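177aa long conserved hypothetical protein (ST1454) (PDB 1WOZ) probably transfers the adenosyl group of ATP to cob(I)alamin, as a PduO-type corrinoid adenosyltransferase that assembles as a trimer of helical bundles. Local coordinates at residues K52-V57 / F154-V159; R93-P98 / N161-V166; K80-L85 / L146-S151. One frame throughout, in Å; residues are numbered along the deposited sequence.

All three contacts lie in one five-helix bundle and share helix 140-163, which meets helix 48-69 in contact 1 and helix 79-96 in contacts 2 and 3. Along the chain the segments come as 52-57, 80-85, 93-98, 146-151, 154-159 and 161-166, so contact 3 is nested within contact 1 while contact 2 interleaves with both. Contact 1 has its centre about 11 Å from that of contact 3 and about 13 Å from that of contact 2; contacts 2 and 3 are about 20 Å apart. W84 packs on D53 and V57, and V159 on E95. Helix 140-163 is thus tied to two consecutive, much earlier helices, from buried interior to surface end.

Contact 1 (K52-V57 / F154-V159); sequences KDLERV and FAMALV
D53 on helix 48-69 and M156 on helix 140-163 bring the two backbones closest, yet their CA atoms remain 10.0 Å apart as the segments run in opposite directions. This is interior packing in the five-helix bundle of the cobalamin adenosyltransferase fold, and one long side chain bridges most of the gap. M156, modelled as selenomethionine, has CG anti to its carbonyl carbon (chi1 -69°) and is extended from there on, with chi2 at 180° and chi3 at 166°, so the chain reaches straight across to helix 48-69. Its end is received by two consecutive residues. The terminal methyl M156 CE comes 3.4 Å from D53 CB, closest to the methylene, with the carboxylate a little further off. The selenium lies against the next residue, with M156 SE 3.9 Å from L54 CD2 and 4.0 Å from L54 CG; these two side chains pass each other pointing in opposite directions, so they overlap along their flanks.

The carboxylate of D53 is buried and is satisfied by helix 79-96, where OD2 forms a salt bridge with R88 and accepts a hydrogen bond from Y92. The paired arginine would be expected to keep the acid ionised despite its surroundings. Around this core, M156 also packs on Y92 and on L114 of helix 109-134, while L54 packs on I38 and I42 of helix 23-44. The selenoether chain of M156 thus meets three other helices, while helix 23-44 is met by L54, and no hydrogen bond crosses between 52-57 and 154-159. The same methyl that presses on the D53 methylene also passes the acid itself, M156 CE lying 3.9 Å from D53 OD2.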
loop_
_atom_site.group_PDB
_atom_site.type_symbol
_atom_site.label_atom_id
_atom_site.label_comp_id
_atom_site.label_asym_id
_atom_site.label_seq_id
_atom_site.Cartn_x
_atom_site.Cartn_y
_atom_site.Cartn_z
ATOM N N LYS A 52 -7.682 -6.025 -20.135
ATOM C CA LYS A 52 -9.137 -6.082 -20.340
ATOM C C LYS A 52 -9.864 -6.614 -19.104
ATOM O O LYS A 52 -10.865 -6.022 -18.650
ATOM C CB LYS A 52 -9.463 -6.960 -21.560
ATOM C CG LYS A 52 -10.945 -7.317 -21.738
ATOM C CD LYS A 52 -11.110 -8.316 -22.896
ATOM C CE LYS A 52 -12.558 -8.773 -23.087
ATOM N NZ LYS A 52 -13.435 -7.663 -23.559
ATOM N N ASP A 53 -9.372 -7.718 -18.549
ATOM C CA ASP A 53 -10.001 -8.294 -17.363
ATOM C C ASP A 53 -9.964 -7.346 -16.168
ATOM O O ASP A 53 -10.972 -7.167 -15.472
ATOM C CB ASP A 53 -9.321 -9.619 -16.973
ATOM C CG ASP A 53 -9.631 -10.746 -17.962
ATOM O OD1 ASP A 53 -10.667 -10.643 -18.661
ATOM O OD2 ASP A 53 -8.853 -11.715 -18.025
ATOM N N LEU A 54 -8.796 -6.759 -15.918
ATOM C CA LEU A 54 -8.644 -5.843 -14.790
ATOM C C LEU A 54 -9.493 -4.581 -14.966
ATOM O O LEU A 54 -10.039 -4.057 -13.993
ATOM C CB LEU A 54 -7.163 -5.483 -14.604
ATOM C CG LEU A 54 -6.310 -6.651 -14.085
ATOM C CD1 LEU A 54 -4.835 -6.284 -14.201
ATOM C CD2 LEU A 54 -6.699 -6.990 -12.640
ATOM N N GLU A 55 -9.607 -4.085 -16.195
ATOM C CA GLU A 55 -10.430 -2.896 -16.413
ATOM C C GLU A 55 -11.886 -3.195 -16.083
ATOM O O GLU A 55 -12.581 -2.330 -15.556
ATOM C CB GLU A 55 -10.266 -2.363 -17.848
ATOM C CG GLU A 55 -8.965 -1.562 -17.987
ATOM C CD GLU A 55 -8.517 -1.352 -19.418
ATOM O OE1 GLU A 55 -9.146 -1.923 -20.327
ATOM O OE2 GLU A 55 -7.516 -0.622 -19.628
ATOM N N ARG A 56 -12.346 -4.417 -16.363
ATOM C CA ARG A 56 -13.723 -4.797 -16.026
ATOM C C ARG A 56 -13.887 -4.851 -14.501
ATOM O O ARG A 56 -14.921 -4.433 -13.952
ATOM C CB ARG A 56 -14.092 -6.155 -16.646
ATOM C CG ARG A 56 -15.370 -6.774 -16.053
ATOM C CD ARG A 56 -15.871 -7.915 -16.935
ATOM N NE ARG A 56 -17.020 -8.592 -16.345
ATOM C CZ ARG A 56 -17.691 -9.563 -16.959
ATOM N NH1 ARG A 56 -17.314 -9.957 -18.173
ATOM N NH2 ARG A 56 -18.736 -10.124 -16.373
ATOM N N VAL A 57 -12.882 -5.381 -13.811
ATOM C CA VAL A 57 -12.935 -5.413 -12.355
ATOM C C VAL A 57 -13.077 -3.982 -11.772
ATOM O O VAL A 57 -13.832 -3.769 -10.835
ATOM C CB VAL A 57 -11.649 -6.058 -11.734
ATOM C CG1 VAL A 57 -11.662 -5.886 -10.206
ATOM C CG2 VAL A 57 -11.596 -7.564 -12.077
ATOM N N PHE A 154 -3.936 -13.851 -8.312
ATOM C CA PHE A 154 -2.894 -14.863 -8.079
ATOM C C PHE A 154 -2.635 -15.613 -9.392
ATOM O O PHE A 154 -1.497 -15.737 -9.837
ATOM C CB PHE A 154 -3.376 -15.821 -6.977
ATOM C CG PHE A 154 -2.383 -16.897 -6.616
ATOM C CD1 PHE A 154 -2.375 -18.108 -7.295
ATOM C CD2 PHE A 154 -1.452 -16.695 -5.600
ATOM C CE1 PHE A 154 -1.446 -19.121 -6.967
ATOM C CE2 PHE A 154 -0.513 -17.692 -5.257
ATOM C CZ PHE A 154 -0.514 -18.911 -5.947
ATOM N N ALA A 155 -3.697 -16.079 -10.045
ATOM C CA ALA A 155 -3.518 -16.805 -11.304
ATOM C C ALA A 155 -2.873 -15.935 -12.360
ATOM O O ALA A 155 -2.055 -16.409 -13.161
ATOM C CB ALA A 155 -4.879 -17.344 -11.804
HETATM N N MSE A 156 -3.213 -14.644 -12.361
HETATM C CA MSE A 156 -2.617 -13.758 -13.341
HETATM C C MSE A 156 -1.133 -13.573 -13.061
HETATM O O MSE A 156 -0.345 -13.467 -13.987
HETATM C CB MSE A 156 -3.301 -12.383 -13.338
HETATM C CG MSE A 156 -4.720 -12.378 -13.852
HETATM SE SE MSE A 156 -5.312 -10.502 -13.734
HETATM C CE MSE A 156 -6.921 -10.573 -14.833
ATOM N N ALA A 157 -0.752 -13.521 -11.788
ATOM C CA ALA A 157 0.658 -13.350 -11.437
ATOM C C ALA A 157 1.482 -14.565 -11.898
ATOM O O ALA A 157 2.633 -14.416 -12.315
ATOM C CB ALA A 157 0.809 -13.135 -9.911
ATOM N N LEU A 158 0.892 -15.760 -11.828
ATOM C CA LEU A 158 1.583 -16.974 -12.298
ATOM C C LEU A 158 1.838 -16.874 -13.807
ATOM O O LEU A 158 2.932 -17.207 -14.293
ATOM C CB LEU A 158 0.724 -18.227 -12.051
ATOM C CG LEU A 158 0.304 -18.525 -10.610
ATOM C CD1 LEU A 158 -0.553 -19.790 -10.589
ATOM C CD2 LEU A 158 1.555 -18.675 -9.720
ATOM N N VAL A 159 0.819 -16.442 -14.550
ATOM C CA VAL A 159 0.951 -16.312 -15.987
ATOM C C VAL A 159 1.937 -15.197 -16.339
ATOM O O VAL A 159 2.730 -15.338 -17.297
ATOM C CB VAL A 159 -0.430 -16.073 -16.669
ATOM C CG1 VAL A 159 -0.228 -15.697 -18.144
ATOM C CG2 VAL A 159 -1.283 -17.371 -16.580
#

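Contact 2 (R93-P98 / N161-V166); sequences RKESGP and NKRRNV
R163 grips E95 side-on, using NE and one terminal nitrogen instead of its two terminal ones, and each donor takes a different carboxylate oxygen. R163 NH2 donates to E95 OE1 at 2.9 Å with an N-H...O angle of 171°, and NE of R163 donates to OE2 of E95 at 3.0 Å. OE1 is met on its syn lone pair; OE2 is also approached from the syn side, somewhat out of the carboxylate plane. The two flat groups are nearly coplanar, 19° apart, although the side chains that carry them cross at about a right angle. E95 presents its acid by full extension, CG lying anti to the backbone N (chi1 -173°).

The salt bridge links the C-terminal ends of helices 79-96 and 140-163, at the surface of the bundle. Nearby the backbones close in, with the CA atoms of S96 and K162 6.5 Å apart. K162 lays its aliphatic chain over this turn: K162 CE is 3.3 Å from the carbonyl O of E95, and K162 CD is 4.0 Å from CA of S96. Its ammonium is not bonded to the acid, as K162 NZ stands 6.5 Å from E95 OE2. Beyond R163, helix 140-163 ends in a Schellman motif whose C-prime residue is N165, at positive phi, with V166 N bonded to N161 O and N165 N to K162 O. On the other segment the chain leaves the helix at G97, also at positive phi, and S96 OG donates to G97 O.

R163 has further partners: its NH2 forms a salt bridge with D49, and W47 makes a cation-pi contact with it. One guanidinium is thus shared by two acids, and the two in-plane bonds to E95 fix its rotation, an arrangement likely to keep both carboxylates ionised.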
loop_
_atom_site.group_PDB
_atom_site.type_symbol
_atom_site.label_atom_id
_atom_site.label_comp_id
_atom_site.label_asym_id
_atom_site.label_seq_id
_atom_site.Cartn_x
_atom_site.Cartn_y
_atom_site.Cartn_z
ATOM N N ARG A 93 -4.966 -20.228 -15.273
ATOM C CA ARG A 93 -4.338 -21.400 -14.703
ATOM C C ARG A 93 -4.074 -22.435 -15.798
ATOM O O ARG A 93 -3.099 -23.188 -15.720
ATOM C CB ARG A 93 -5.232 -21.973 -13.603
ATOM C CG ARG A 93 -4.880 -23.390 -13.201
ATOM C CD ARG A 93 -3.508 -23.517 -12.500
ATOM N NE ARG A 93 -3.323 -24.907 -12.093
ATOM C CZ ARG A 93 -3.239 -25.929 -12.949
ATOM N NH1 ARG A 93 -3.295 -25.714 -14.259
ATOM N NH2 ARG A 93 -3.165 -27.178 -12.499
ATOM N N LYS A 94 -4.938 -22.490 -16.812
ATOM C CA LYS A 94 -4.701 -23.434 -17.912
ATOM C C LYS A 94 -3.397 -23.054 -18.597
ATOM O O LYS A 94 -2.632 -23.928 -19.023
ATOM C CB LYS A 94 -5.834 -23.412 -18.956
ATOM C CG LYS A 94 -7.092 -24.182 -18.554
ATOM C CD LYS A 94 -8.183 -24.051 -19.637
ATOM C CE LYS A 94 -9.245 -25.153 -19.540
ATOM N NZ LYS A 94 -9.697 -25.404 -18.139
ATOM N N GLU A 95 -3.128 -21.753 -18.693
ATOM C CA GLU A 95 -1.897 -21.313 -19.343
ATOM C C GLU A 95 -0.663 -21.518 -18.471
ATOM O O GLU A 95 0.381 -21.933 -18.968
ATOM C CB GLU A 95 -1.965 -19.825 -19.738
ATOM C CG GLU A 95 -0.749 -19.354 -20.573
ATOM C CD GLU A 95 -0.801 -17.881 -20.954
ATOM O OE1 GLU A 95 -1.913 -17.302 -21.065
ATOM O OE2 GLU A 95 0.280 -17.304 -21.161
ATOM N N SER A 96 -0.763 -21.218 -17.179
ATOM C CA SER A 96 0.402 -21.356 -16.315
ATOM C C SER A 96 0.693 -22.799 -15.962
ATOM O O SER A 96 1.839 -23.160 -15.699
ATOM C CB SER A 96 0.222 -20.559 -15.007
ATOM O OG SER A 96 -0.774 -21.144 -14.193
ATOM N N GLY A 97 -0.336 -23.635 -15.972
ATOM C CA GLY A 97 -0.110 -25.013 -15.573
ATOM C C GLY A 97 -0.103 -25.063 -14.047
ATOM O O GLY A 97 -0.272 -24.026 -13.379
ATOM N N PRO A 98 0.104 -26.248 -13.454
ATOM C CA PRO A 98 0.117 -26.375 -11.992
ATOM C C PRO A 98 1.303 -25.702 -11.308
ATOM O O PRO A 98 2.409 -25.651 -11.845
ATOM C CB PRO A 98 0.122 -27.893 -11.771
ATOM C CG PRO A 98 0.938 -28.394 -12.964
ATOM C CD PRO A 98 0.353 -27.547 -14.111
ATOM N N ASN A 161 4.629 -14.273 -14.702
ATOM C CA ASN A 161 6.001 -14.799 -14.594
ATOM C C ASN A 161 6.320 -15.749 -15.738
ATOM O O ASN A 161 7.394 -15.689 -16.310
ATOM C CB ASN A 161 6.235 -15.498 -13.237
ATOM C CG ASN A 161 6.576 -14.500 -12.143
ATOM O OD1 ASN A 161 7.087 -13.409 -12.433
ATOM N ND2 ASN A 161 6.295 -14.854 -10.893
ATOM N N LYS A 162 5.393 -16.637 -16.076
ATOM C CA LYS A 162 5.633 -17.545 -17.203
ATOM C C LYS A 162 5.926 -16.757 -18.477
ATOM O O LYS A 162 6.881 -17.061 -19.211
ATOM C CB LYS A 162 4.415 -18.434 -17.447
ATOM C CG LYS A 162 4.569 -19.382 -18.632
ATOM C CD LYS A 162 3.338 -20.272 -18.736
ATOM C CE LYS A 162 3.366 -21.150 -19.989
ATOM N NZ LYS A 162 4.396 -22.213 -19.867
ATOM N N ARG A 163 5.112 -15.741 -18.757
ATOM C CA ARG A 163 5.329 -14.937 -19.956
ATOM C C ARG A 163 6.646 -14.175 -19.899
ATOM O O ARG A 163 7.173 -13.769 -20.938
ATOM C CB ARG A 163 4.167 -13.954 -20.174
ATOM C CG ARG A 163 2.854 -14.666 -20.520
ATOM C CD ARG A 163 1.699 -13.667 -20.771
ATOM N NE ARG A 163 0.428 -14.355 -20.982
ATOM C CZ ARG A 163 -0.742 -13.738 -21.126
ATOM N NH1 ARG A 163 -0.798 -12.413 -21.090
ATOM N NH2 ARG A 163 -1.858 -14.444 -21.277
ATOM N N ARG A 164 7.171 -13.967 -18.692
ATOM C CA ARG A 164 8.433 -13.261 -18.522
ATOM C C ARG A 164 9.629 -14.208 -18.307
ATOM O O ARG A 164 10.734 -13.756 -17.997
ATOM C CB ARG A 164 8.351 -12.296 -17.323
ATOM C CG ARG A 164 7.559 -11.037 -17.592
ATOM C CD ARG A 164 8.251 -10.208 -18.676
ATOM N NE ARG A 164 7.670 -8.870 -18.798
ATOM C CZ ARG A 164 7.460 -8.255 -19.960
ATOM N NH1 ARG A 164 7.778 -8.862 -21.102
ATOM N NH2 ARG A 164 6.945 -7.028 -19.989
ATOM N N ASN A 165 9.424 -15.509 -18.474
ATOM C CA ASN A 165 10.517 -16.477 -18.267
ATOM C C ASN A 165 11.111 -16.430 -16.873
ATOM O O ASN A 165 12.304 -16.651 -16.673
ATOM C CB ASN A 165 11.627 -16.277 -19.309
ATOM C CG ASN A 165 11.229 -16.823 -20.670
ATOM O OD1 ASN A 165 10.522 -16.165 -21.428
ATOM N ND2 ASN A 165 11.654 -18.044 -20.967
ATOM N N VAL A 166 10.254 -16.168 -15.898
ATOM C CA VAL A 166 10.669 -16.110 -14.512
ATOM C C VAL A 166 10.061 -17.301 -13.757
ATOM O O VAL A 166 8.867 -17.554 -13.863
ATOM C CB VAL A 166 10.174 -14.788 -13.871
ATOM C CG1 VAL A 166 10.389 -14.835 -12.357
ATOM C CG2 VAL A 166 10.903 -13.598 -14.505
#

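Contact 3 (K80-L85 / L146-S151); sequences KYVKWL and LNRLSS
L85 and R148 mark the closest backbone approach, 6.3 Å between CA atoms, where helices 79-96 and 140-163 lie side by side in the five-helix bundle. The segments run nearly parallel, their directions 12° apart and their axes 9.3 Å from each other. The tight part is made mostly by aliphatic carbons. CD1 of L85 presses on CB of R148 at 3.7 Å and reaches to the backbone N of L149, while CG1 of V82 meets CG of R148 at 3.5 Å. The arginine thus offers chiefly its CB and CG methylenes to the neighbouring helix. Further inward, L149 packs on L34 of helix 23-44, and L85 continues onto Y145 and L152 of helix 140-163.

The other side is looser and polar. A nearly eclipsed chi2 of 7°, an unusual and probably strained value, bends R148 just beyond CG, and its guanidinium passes obliquely by V82 CG1 without pairing with anything on 80-85. NE instead forms a salt bridge with E86, one residue further along helix 79-96. N147, which holds the other end of the group, also bonds to E125 and packs against K20 of the third subunit, placing this side near a subunit boundary. R148 NH1 donates to N147 OD1 at 3.1 Å with an N-H...O angle of 141°, from above the carbonyl plane.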
loop_
_atom_site.group_PDB
_atom_site.type_symbol
_atom_site.label_atom_id
_atom_site.label_comp_id
_atom_site.label_asym_id
_atom_site.label_seq_id
_atom_site.Cartn_x
_atom_site.Cartn_y
_atom_site.Cartn_z
ATOM N N LYS A 80 -23.474 -14.059 -11.219
ATOM C CA LYS A 80 -22.836 -13.914 -12.528
ATOM C C LYS A 80 -21.528 -13.135 -12.480
ATOM O O LYS A 80 -20.629 -13.378 -13.294
ATOM C CB LYS A 80 -23.780 -13.256 -13.531
ATOM C CG LYS A 80 -25.023 -14.086 -13.842
ATOM C CD LYS A 80 -25.768 -13.546 -15.060
ATOM C CE LYS A 80 -24.901 -13.640 -16.324
ATOM N NZ LYS A 80 -25.565 -13.065 -17.532
ATOM N N TYR A 81 -21.434 -12.183 -11.552
ATOM C CA TYR A 81 -20.214 -11.399 -11.373
ATOM C C TYR A 81 -19.126 -12.358 -10.905
ATOM O O TYR A 81 -18.014 -12.375 -11.428
ATOM C CB TYR A 81 -20.388 -10.362 -10.268
ATOM C CG TYR A 81 -21.101 -9.092 -10.649
ATOM C CD1 TYR A 81 -20.386 -7.909 -10.879
ATOM C CD2 TYR A 81 -22.489 -9.054 -10.738
ATOM C CE1 TYR A 81 -21.043 -6.719 -11.182
ATOM C CE2 TYR A 81 -23.153 -7.870 -11.040
ATOM C CZ TYR A 81 -22.425 -6.712 -11.256
ATOM O OH TYR A 81 -23.096 -5.544 -11.503
ATOM N N VAL A 82 -19.448 -13.129 -9.875
ATOM C CA VAL A 82 -18.492 -14.075 -9.318
ATOM C C VAL A 82 -18.092 -15.115 -10.377
ATOM O O VAL A 82 -16.921 -15.466 -10.505
ATOM C CB VAL A 82 -19.104 -14.774 -8.081
ATOM C CG1 VAL A 82 -18.175 -15.875 -7.569
ATOM C CG2 VAL A 82 -19.362 -13.738 -6.987
ATOM N N LYS A 83 -19.076 -15.580 -11.149
ATOM C CA LYS A 83 -18.845 -16.584 -12.186
ATOM C C LYS A 83 -17.733 -16.185 -13.149
ATOM O O LYS A 83 -16.802 -16.945 -13.382
ATOM C CB LYS A 83 -20.120 -16.810 -12.993
ATOM C CG LYS A 83 -19.906 -17.676 -14.215
ATOM C CD LYS A 83 -20.038 -19.152 -13.870
ATOM C CE LYS A 83 -21.520 -19.556 -13.775
ATOM N NZ LYS A 83 -22.336 -18.713 -12.829
ATOM N N TRP A 84 -17.863 -14.996 -13.728
ATOM C CA TRP A 84 -16.873 -14.483 -14.653
ATOM C C TRP A 84 -15.456 -14.519 -14.023
ATOM O O TRP A 84 -14.496 -14.885 -14.683
ATOM C CB TRP A 84 -17.248 -13.047 -15.045
ATOM C CG TRP A 84 -16.193 -12.407 -15.823
ATOM C CD1 TRP A 84 -15.808 -12.727 -17.098
ATOM C CD2 TRP A 84 -15.252 -11.435 -15.347
ATOM N NE1 TRP A 84 -14.676 -12.021 -17.438
ATOM C CE2 TRP A 84 -14.312 -11.227 -16.384
ATOM C CE3 TRP A 84 -15.114 -10.723 -14.150
ATOM C CZ2 TRP A 84 -13.237 -10.331 -16.254
ATOM C CZ3 TRP A 84 -14.041 -9.827 -14.024
ATOM C CH2 TRP A 84 -13.119 -9.649 -15.076
ATOM N N LEU A 85 -15.329 -14.133 -12.753
ATOM C CA LEU A 85 -14.008 -14.157 -12.092
ATOM C C LEU A 85 -13.448 -15.586 -12.067
ATOM O O LEU A 85 -12.285 -15.818 -12.371
ATOM C CB LEU A 85 -14.105 -13.641 -10.657
ATOM C CG LEU A 85 -14.477 -12.163 -10.471
ATOM C CD1 LEU A 85 -14.668 -11.893 -9.011
ATOM C CD2 LEU A 85 -13.387 -11.272 -11.061
ATOM N N LEU A 146 -14.914 -10.408 -3.721
ATOM C CA LEU A 146 -13.578 -10.035 -3.256
ATOM C C LEU A 146 -12.684 -11.264 -3.067
ATOM O O LEU A 146 -11.498 -11.226 -3.408
ATOM C CB LEU A 146 -13.687 -9.239 -1.954
ATOM C CG LEU A 146 -14.238 -7.807 -2.124
ATOM C CD1 LEU A 146 -14.449 -7.204 -0.755
ATOM C CD2 LEU A 146 -13.266 -6.928 -2.978
ATOM N N ASN A 147 -13.253 -12.346 -2.533
ATOM C CA ASN A 147 -12.510 -13.595 -2.331
ATOM C C ASN A 147 -12.059 -14.173 -3.674
ATOM O O ASN A 147 -10.892 -14.573 -3.826
ATOM C CB ASN A 147 -13.383 -14.592 -1.546
ATOM C CG ASN A 147 -12.700 -15.960 -1.326
ATOM O OD1 ASN A 147 -12.810 -16.859 -2.157
ATOM N ND2 ASN A 147 -12.005 -16.107 -0.203
ATOM N N ARG A 148 -12.954 -14.201 -4.659
ATOM C CA ARG A 148 -12.625 -14.732 -5.987
ATOM C C ARG A 148 -11.625 -13.841 -6.698
ATOM O O ARG A 148 -10.822 -14.316 -7.502
ATOM C CB ARG A 148 -13.863 -14.795 -6.890
ATOM C CG ARG A 148 -14.786 -16.010 -6.761
ATOM C CD ARG A 148 -14.475 -16.952 -5.633
ATOM N NE ARG A 148 -15.554 -17.934 -5.512
ATOM C CZ ARG A 148 -16.003 -18.407 -4.362
ATOM N NH1 ARG A 148 -15.463 -18.006 -3.231
ATOM N NH2 ARG A 148 -17.026 -19.249 -4.340
ATOM N N LEU A 149 -11.708 -12.535 -6.443
ATOM C CA LEU A 149 -10.789 -11.619 -7.100
ATOM C C LEU A 149 -9.344 -11.892 -6.709
ATOM O O LEU A 149 -8.451 -11.846 -7.559
ATOM C CB LEU A 149 -11.157 -10.170 -6.761
ATOM C CG LEU A 149 -10.206 -9.085 -7.264
ATOM C CD1 LEU A 149 -10.097 -9.121 -8.758
ATOM C CD2 LEU A 149 -10.766 -7.711 -6.809
ATOM N N SER A 150 -9.090 -12.144 -5.434
ATOM C CA SER A 150 -7.708 -12.393 -5.060
ATOM C C SER A 150 -7.162 -13.666 -5.738
ATOM O O SER A 150 -5.980 -13.717 -6.097
ATOM C CB SER A 150 -7.559 -12.453 -3.541
ATOM O OG SER A 150 -8.253 -13.550 -2.988
ATOM N N SER A 151 -8.009 -14.677 -5.948
ATOM C CA SER A 151 -7.521 -15.886 -6.625
ATOM C C SER A 151 -7.237 -15.590 -8.107
ATOM O O SER A 151 -6.301 -16.143 -8.690
ATOM C CB SER A 151 -8.540 -17.028 -6.513
ATOM O OG SER A 151 -8.722 -17.375 -5.159
#